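Local coordinates for protein N-alpha-acetyltransferase (Sulfolobus solfataricus P2, PDB 4R3L) that catalyses transfer of the acetyl group of acetyl-CoA to the free alpha-amino group of protein N termini, with a preference for N-terminal serine, at residues D23-I28 with Y40-H45; T106-S111 with I136-K141. All blocks are in the same frame, centred on the assembly; numbering follows the deposited sequence.

Contact 1. Residues D23-I28 with Y40-H45; sequences DQIIKI and YFFVEH
I26 and F42 mark the closest backbone approach of two helical segments, 23-28 and 40-45, with their CA atoms 8.2 Å apart. The contact is purely apolar and small, 128 Å² in all, and it is carried by one phenyl ring lying obliquely against two isoleucines on one side of its plane. The CD1/CE1 side of F42 meets the branch methyl of I25, whose CG2 comes to 3.6 Å from F42 CE1. Further round on that same side, CD2 and CE2 rest against the methylene of I26, with I26 CG1 3.8 Å from F42 CD2. Both isoleucines have nearly the same first torsion; in I25, turning CG1 beside the backbone N (chi1 -72°) sends CG2 anti to that N and onto the ring. One turn of helix 39-49 is braced separately: F41 O accepts from H45 N and, at 2.8 Å, from H45 ND1, the two donors arriving from opposite faces of the carbonyl plane. In this position H45 CE1 lies over one face of the F41 ring, offset toward its rim; the ring also stacks with Y37. Within the GNAT fold, the pair of helices 22-32 and 39-49 lies against the sheet: I25 touches Y65 and F42 touches M67 on strand 61-72, F41 and H45 lean on V90 of strand 83-94, and F42 also reaches Y37, a substrate-binding residue in the connection between the helices.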
loop_
_atom_site.group_PDB
_atom_site.type_symbol
_atom_site.label_atom_id
_atom_site.label_comp_id
_atom_site.label_asym_id
_atom_site.label_seq_id
_atom_site.Cartn_x
_atom_site.Cartn_y
_atom_site.Cartn_z
ATOM N N ASP A 23 -11.751 0.461 -12.673
ATOM C CA ASP A 23 -11.216 0.613 -14.025
ATOM C C ASP A 23 -10.057 1.615 -14.076
ATOM O O ASP A 23 -9.037 1.355 -14.716
ATOM C CB ASP A 23 -12.324 1.023 -15.002
ATOM C CG ASP A 23 -13.158 -0.164 -15.462
ATOM O OD1 ASP A 23 -12.718 -1.317 -15.252
ATOM O OD2 ASP A 23 -14.248 0.050 -16.032
ATOM N N GLN A 24 -10.201 2.747 -13.396
ATOM C CA GLN A 24 -9.142 3.750 -13.397
ATOM C C GLN A 24 -7.948 3.288 -12.556
ATOM O O GLN A 24 -6.804 3.561 -12.885
ATOM C CB GLN A 24 -9.652 5.102 -12.865
ATOM C CG GLN A 24 -10.746 5.755 -13.702
ATOM C CD GLN A 24 -11.405 6.928 -12.986
ATOM O OE1 GLN A 24 -10.785 7.971 -12.777
ATOM N NE2 GLN A 24 -12.663 6.752 -12.593
ATOM N N ILE A 25 -8.237 2.603 -11.461
ATOM C CA ILE A 25 -7.194 2.034 -10.606
ATOM C C ILE A 25 -6.313 1.056 -11.366
ATOM O O ILE A 25 -5.086 1.095 -11.258
ATOM C CB ILE A 25 -7.826 1.342 -9.373
ATOM C CG1 ILE A 25 -8.375 2.410 -8.401
ATOM C CG2 ILE A 25 -6.816 0.425 -8.685
ATOM C CD1 ILE A 25 -9.199 1.835 -7.233
ATOM N N ILE A 26 -6.940 0.182 -12.150
ATOM C CA ILE A 26 -6.200 -0.775 -12.954
ATOM C C ILE A 26 -5.330 -0.049 -13.969
ATOM O O ILE A 26 -4.170 -0.399 -14.149
ATOM C CB ILE A 26 -7.157 -1.773 -13.680
ATOM C CG1 ILE A 26 -7.862 -2.662 -12.653
ATOM C CG2 ILE A 26 -6.393 -2.619 -14.691
ATOM C CD1 ILE A 26 -8.816 -3.690 -13.284
ATOM N N LYS A 27 -5.889 0.970 -14.612
ATOM C CA LYS A 27 -5.137 1.780 -15.559
ATOM C C LYS A 27 -3.877 2.354 -14.930
ATOM O O LYS A 27 -2.791 2.272 -15.504
ATOM C CB LYS A 27 -6.001 2.922 -16.094
ATOM C CG LYS A 27 -5.207 3.986 -16.853
ATOM C CD LYS A 27 -5.948 5.321 -16.906
ATOM C CE LYS A 27 -5.057 6.463 -16.418
ATOM N NZ LYS A 27 -5.673 7.801 -16.666
ATOM N N ILE A 28 -4.030 2.942 -13.748
ATOM C CA ILE A 28 -2.898 3.495 -13.008
ATOM C C ILE A 28 -1.866 2.415 -12.700
ATOM O O ILE A 28 -0.660 2.595 -12.878
ATOM C CB ILE A 28 -3.374 4.144 -11.691
ATOM C CG1 ILE A 28 -4.252 5.361 -11.999
ATOM C CG2 ILE A 28 -2.180 4.547 -10.832
ATOM C CD1 ILE A 28 -4.974 5.925 -10.786
ATOM N N TYR A 40 -10.468 -9.160 -10.631
ATOM C CA TYR A 40 -11.096 -9.805 -9.481
ATOM C C TYR A 40 -10.287 -9.603 -8.195
ATOM O O TYR A 40 -10.829 -9.616 -7.093
ATOM C CB TYR A 40 -11.312 -11.307 -9.735
ATOM C CG TYR A 40 -10.062 -12.158 -9.793
ATOM C CD1 TYR A 40 -9.425 -12.574 -8.625
ATOM C CD2 TYR A 40 -9.561 -12.602 -11.013
ATOM C CE1 TYR A 40 -8.295 -13.371 -8.667
ATOM C CE2 TYR A 40 -8.426 -13.416 -11.069
ATOM C CZ TYR A 40 -7.799 -13.782 -9.883
ATOM O OH TYR A 40 -6.673 -14.570 -9.901
ATOM N N PHE A 41 -8.979 -9.437 -8.352
ATOM C CA PHE A 41 -8.096 -9.194 -7.211
ATOM C C PHE A 41 -8.442 -7.838 -6.569
ATOM O O PHE A 41 -8.606 -7.742 -5.349
ATOM C CB PHE A 41 -6.652 -9.252 -7.686
ATOM C CG PHE A 41 -5.624 -9.166 -6.597
ATOM C CD1 PHE A 41 -5.085 -10.318 -6.043
ATOM C CD2 PHE A 41 -5.133 -7.935 -6.184
ATOM C CE1 PHE A 41 -4.104 -10.246 -5.064
ATOM C CE2 PHE A 41 -4.152 -7.857 -5.199
ATOM C CZ PHE A 41 -3.637 -9.022 -4.646
ATOM N N PHE A 42 -8.567 -6.803 -7.388
ATOM C CA PHE A 42 -8.935 -5.483 -6.874
ATOM C C PHE A 42 -10.310 -5.544 -6.224
ATOM O O PHE A 42 -10.512 -4.998 -5.150
ATOM C CB PHE A 42 -8.900 -4.429 -7.981
ATOM C CG PHE A 42 -7.510 -4.096 -8.450
ATOM C CD1 PHE A 42 -6.744 -3.165 -7.759
ATOM C CD2 PHE A 42 -6.964 -4.714 -9.561
ATOM C CE1 PHE A 42 -5.462 -2.849 -8.185
ATOM C CE2 PHE A 42 -5.673 -4.407 -9.980
ATOM C CZ PHE A 42 -4.932 -3.477 -9.291
ATOM N N VAL A 43 -11.249 -6.258 -6.849
ATOM C CA VAL A 43 -12.603 -6.329 -6.315
ATOM C C VAL A 43 -12.628 -7.000 -4.949
ATOM O O VAL A 43 -13.303 -6.522 -4.030
ATOM C CB VAL A 43 -13.556 -7.073 -7.300
ATOM C CG1 VAL A 43 -14.879 -7.426 -6.619
ATOM C CG2 VAL A 43 -13.793 -6.207 -8.505
ATOM N N GLU A 44 -11.881 -8.087 -4.785
ATOM C CA GLU A 44 -11.925 -8.783 -3.507
ATOM C C GLU A 44 -11.294 -7.962 -2.396
ATOM O O GLU A 44 -11.760 -7.993 -1.264
ATOM C CB GLU A 44 -11.255 -10.144 -3.607
ATOM C CG GLU A 44 -12.169 -11.094 -4.377
ATOM C CD GLU A 44 -11.590 -12.468 -4.573
ATOM O OE1 GLU A 44 -11.215 -12.778 -5.723
ATOM O OE2 GLU A 44 -11.552 -13.243 -3.595
ATOM N N HIS A 45 -10.226 -7.240 -2.709
ATOM C CA HIS A 45 -9.611 -6.409 -1.674
ATOM C C HIS A 45 -10.524 -5.243 -1.315
ATOM O O HIS A 45 -10.576 -4.823 -0.153
ATOM C CB HIS A 45 -8.231 -5.911 -2.128
ATOM C CG HIS A 45 -7.174 -6.967 -2.080
ATOM N ND1 HIS A 45 -7.183 -8.063 -2.917
ATOM C CD2 HIS A 45 -6.094 -7.114 -1.275
ATOM C CE1 HIS A 45 -6.146 -8.836 -2.638
ATOM N NE2 HIS A 45 -5.465 -8.278 -1.653
#

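Contact 2. Residues T106-S111 with I136-K141; sequences TLLEAS and IALYEK. With COA (coenzyme A), chain C.
L108 is the one residue of segment 106-111 that touches segment 136-141, where it meets L138 and Y139. Both helices belong to the GNAT fold: helix 103-119 is the crossover of a beta-alpha-beta unit between the parallel strands 83-94 and 123-129, and helix 133-141 follows the second of these. Along the first segment, T106 comes just after the R100-T105 loop and helix start that bind acetyl-CoA, and its OG1 hydrogen-bonds back to I103 O in the first turn. L107 turns instead to I66 of strand 61-72. L108 then points at the other helix, and its CD1 serves both partners. It reaches L138 tip to tip, CD1 to CD2 at 3.8 Å, and crosses Y139 at about a right angle, L108 CD1 lying 3.9 Å from Y139 CE1 in the plane of the ring, at its edge. I66, V89 and I92 also touch L108, so it is buried from the sheet side as well; the two segments bury only 98 Å² between them. Further on, S111 OG hydrogen-bonds to A52 O. Residues of the second helix also line the coenzyme A pocket. With its CG anti to the backbone N (chi1 164°), L138 spreads two methyls: CD2 goes to L108, and CD1 to the pyrophosphate, 3.9 Å from O2A of the coenzyme. A137 CB lies 3.6 Å from the adenine N3A, and K141 CE is 3.2 Å from the ribose O2B. L126 and V128 of strand 123-129 pack on Y139, whose ring extends toward the thiol end of the coenzyme, bringing Y139 OH to 3.0 Å from the sulfur S1P.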
loop_
_atom_site.group_PDB
_atom_site.type_symbol
_atom_site.label_atom_id
_atom_site.label_comp_id
_atom_site.label_asym_id
_atom_site.label_seq_id
_atom_site.Cartn_x
_atom_site.Cartn_y
_atom_site.Cartn_z
ATOM N N THR A 106 -0.545 11.042 2.078
ATOM C CA THR A 106 -1.865 11.111 2.670
ATOM C C THR A 106 -2.632 9.801 2.455
ATOM O O THR A 106 -3.419 9.411 3.308
ATOM C CB THR A 106 -2.681 12.294 2.113
ATOM O OG1 THR A 106 -2.851 12.147 0.693
ATOM C CG2 THR A 106 -1.957 13.612 2.420
ATOM N N LEU A 107 -2.395 9.127 1.332
ATOM C CA LEU A 107 -3.009 7.799 1.136
ATOM C C LEU A 107 -2.573 6.843 2.258
ATOM O O LEU A 107 -3.390 6.118 2.840
ATOM C CB LEU A 107 -2.642 7.206 -0.237
ATOM C CG LEU A 107 -3.356 7.815 -1.452
ATOM C CD1 LEU A 107 -2.714 7.360 -2.760
ATOM C CD2 LEU A 107 -4.846 7.466 -1.439
ATOM N N LEU A 108 -1.276 6.824 2.546
ATOM C CA LEU A 108 -0.757 5.960 3.608
ATOM C C LEU A 108 -1.317 6.337 4.969
ATOM O O LEU A 108 -1.638 5.464 5.761
ATOM C CB LEU A 108 0.773 6.003 3.655
ATOM C CG LEU A 108 1.515 5.158 2.623
ATOM C CD1 LEU A 108 2.890 5.732 2.335
ATOM C CD2 LEU A 108 1.631 3.708 3.130
ATOM N N GLU A 109 -1.431 7.634 5.256
ATOM C CA GLU A 109 -1.955 8.029 6.553
ATOM C C GLU A 109 -3.387 7.567 6.723
ATOM O O GLU A 109 -3.771 7.100 7.796
ATOM C CB GLU A 109 -1.878 9.545 6.750
ATOM C CG GLU A 109 -2.176 9.981 8.197
ATOM C CD GLU A 109 -3.666 10.212 8.504
ATOM O OE1 GLU A 109 -4.505 10.219 7.576
ATOM O OE2 GLU A 109 -3.999 10.405 9.700
ATOM N N ALA A 110 -4.173 7.703 5.661
ATOM C CA ALA A 110 -5.581 7.346 5.724
ATOM C C ALA A 110 -5.737 5.841 5.907
ATOM O O ALA A 110 -6.546 5.380 6.726
ATOM C CB ALA A 110 -6.311 7.805 4.456
ATOM N N SER A 111 -4.970 5.084 5.128
ATOM C CA SER A 111 -5.022 3.630 5.224
ATOM C C SER A 111 -4.551 3.188 6.604
ATOM O O SER A 111 -5.175 2.342 7.229
ATOM C CB SER A 111 -4.181 2.967 4.120
ATOM O OG SER A 111 -4.498 1.577 4.014
ATOM N N ILE A 136 11.076 4.270 -1.267
ATOM C CA ILE A 136 11.811 4.023 -0.028
ATOM C C ILE A 136 11.951 5.295 0.807
ATOM O O ILE A 136 11.856 5.274 2.055
ATOM C CB ILE A 136 13.206 3.449 -0.322
ATOM C CG1 ILE A 136 13.089 2.072 -0.990
ATOM C CG2 ILE A 136 14.026 3.338 0.947
ATOM C CD1 ILE A 136 14.432 1.469 -1.349
ATOM N N ALA A 137 12.192 6.403 0.116
ATOM C CA ALA A 137 12.303 7.701 0.774
ATOM C C ALA A 137 10.995 8.054 1.471
ATOM O O ALA A 137 11.002 8.516 2.614
ATOM C CB ALA A 137 12.678 8.783 -0.233
ATOM N N LEU A 138 9.890 7.833 0.763
ATOM C CA LEU A 138 8.547 8.074 1.279
ATOM C C LEU A 138 8.368 7.329 2.603
ATOM O O LEU A 138 8.107 7.934 3.646
ATOM C CB LEU A 138 7.507 7.631 0.241
ATOM C CG LEU A 138 6.036 7.420 0.602
ATOM C CD1 LEU A 138 5.347 8.742 0.806
ATOM C CD2 LEU A 138 5.319 6.588 -0.475
ATOM N N TYR A 139 8.555 6.012 2.559
ATOM C CA TYR A 139 8.356 5.170 3.733
ATOM C C TYR A 139 9.292 5.515 4.900
ATOM O O TYR A 139 8.885 5.488 6.065
ATOM C CB TYR A 139 8.524 3.698 3.342
ATOM C CG TYR A 139 7.683 3.277 2.149
ATOM C CD1 TYR A 139 6.389 3.755 1.966
ATOM C CD2 TYR A 139 8.188 2.404 1.202
ATOM C CE1 TYR A 139 5.626 3.355 0.871
ATOM C CE2 TYR A 139 7.444 2.016 0.115
ATOM C CZ TYR A 139 6.168 2.493 -0.054
ATOM O OH TYR A 139 5.435 2.075 -1.150
ATOM N N GLU A 140 10.551 5.818 4.615
ATOM C CA GLU A 140 11.454 6.187 5.709
ATOM C C GLU A 140 11.025 7.521 6.348
ATOM O O GLU A 140 11.135 7.702 7.560
ATOM C CB GLU A 140 12.906 6.252 5.220
ATOM C CG GLU A 140 13.525 4.871 4.981
ATOM C CD GLU A 140 14.912 4.943 4.366
ATOM O OE1 GLU A 140 15.270 6.014 3.828
ATOM O OE2 GLU A 140 15.641 3.926 4.418
ATOM N N LYS A 141 10.496 8.432 5.538
ATOM C CA LYS A 141 9.959 9.685 6.072
ATOM C C LYS A 141 8.782 9.442 7.015
ATOM O O LYS A 141 8.580 10.196 7.961
ATOM C CB LYS A 141 9.527 10.623 4.942
ATOM C CG LYS A 141 10.584 11.644 4.535
ATOM C CD LYS A 141 9.948 12.985 4.180
ATOM C CE LYS A 141 10.999 14.023 3.785
ATOM N NZ LYS A 141 11.971 14.338 4.875
HETATM N N1A COA C . 12.857 11.258 -4.847
HETATM C C2A COA C . 13.178 11.490 -3.557
HETATM N N3A COA C . 12.240 11.495 -2.608
HETATM C C4A COA C . 10.927 11.268 -2.924
HETATM C C5A COA C . 10.564 11.029 -4.241
HETATM C C6A COA C . 11.572 11.029 -5.217
HETATM N N6A COA C . 11.236 10.779 -6.615
HETATM N N7A COA C . 9.188 10.833 -4.262
HETATM C C8A COA C . 8.731 10.957 -2.985
HETATM N N9A COA C . 9.770 11.209 -2.165
HETATM C C1B COA C . 9.716 11.435 -0.711
HETATM C C2B COA C . 9.992 12.855 -0.411
HETATM O O2B COA C . 10.569 12.987 0.840
HETATM C C3B COA C . 8.669 13.432 -0.367
HETATM O O3B COA C . 8.722 14.628 0.305
HETATM P P3B COA C . 8.837 15.964 -0.509
HETATM O O7A COA C . 8.465 17.151 0.377
HETATM O O8A COA C . 7.907 15.916 -1.656
HETATM O O9A COA C . 10.239 16.127 -1.012
HETATM C C4B COA C . 7.932 12.396 0.377
HETATM O O4B COA C . 8.412 11.187 -0.157
HETATM C C5B COA C . 6.483 12.465 0.136
HETATM O O5B COA C . 6.123 12.065 -1.156
HETATM P P1A COA C . 4.663 12.115 -1.758
HETATM O O1A COA C . 4.440 13.379 -2.543
HETATM O O2A COA C . 3.678 11.936 -0.678
HETATM O O3A COA C . 4.689 10.881 -2.772
HETATM P P2A COA C . 4.012 10.827 -4.195
HETATM O O4A COA C . 4.813 11.588 -5.239
HETATM O O5A COA C . 2.594 11.298 -4.120
HETATM O O6A COA C . 3.990 9.279 -4.630
HETATM C CBP COA C . 5.083 7.139 -5.060
HETATM C CCP COA C . 5.052 8.478 -4.264
HETATM C CDP COA C . 6.312 6.362 -4.671
HETATM C CEP COA C . 3.821 6.362 -4.691
HETATM C CAP COA C . 5.091 7.533 -6.520
HETATM O OAP COA C . 6.360 8.020 -6.963
HETATM C C9P COA C . 4.715 6.421 -7.480
HETATM O O9P COA C . 3.507 6.173 -7.734
HETATM N N8P COA C . 5.717 5.628 -8.159
HETATM C C7P COA C . 5.396 4.551 -9.091
HETATM C C6P COA C . 4.614 3.379 -8.430
HETATM C C5P COA C . 5.308 2.844 -7.180
HETATM O O5P COA C . 6.540 2.598 -7.238
HETATM N N4P COA C . 4.551 2.652 -5.942
HETATM C C3P COA C . 5.211 2.158 -4.750
HETATM C C2P COA C . 5.711 0.719 -4.752
HETATM S S1P COA C . 6.124 -0.025 -3.207
#

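Contacts 1 and 2 lie on opposite sides of the chain's centre, their own centres 21 Å apart and their nearest atoms about 8 Å apart. Alternation along strand 61-72 indicates that the sheet separates them: Y65 and M67 meet contact 1, whereas I66 and P68 meet contact 2. Strand 83-94 serves both, V90 and A93 meeting contact 1, V89 and I92 contact 2; alternation breaks between V90 and I92, consistent with a beta bulge. Their ties to the active site differ. Contact 2 forms part of the coenzyme A pocket itself, whereas the F42 side chain of contact 1 is about 12 Å from the coenzyme but only about 4 Å from the side chain of the substrate-binding Y37.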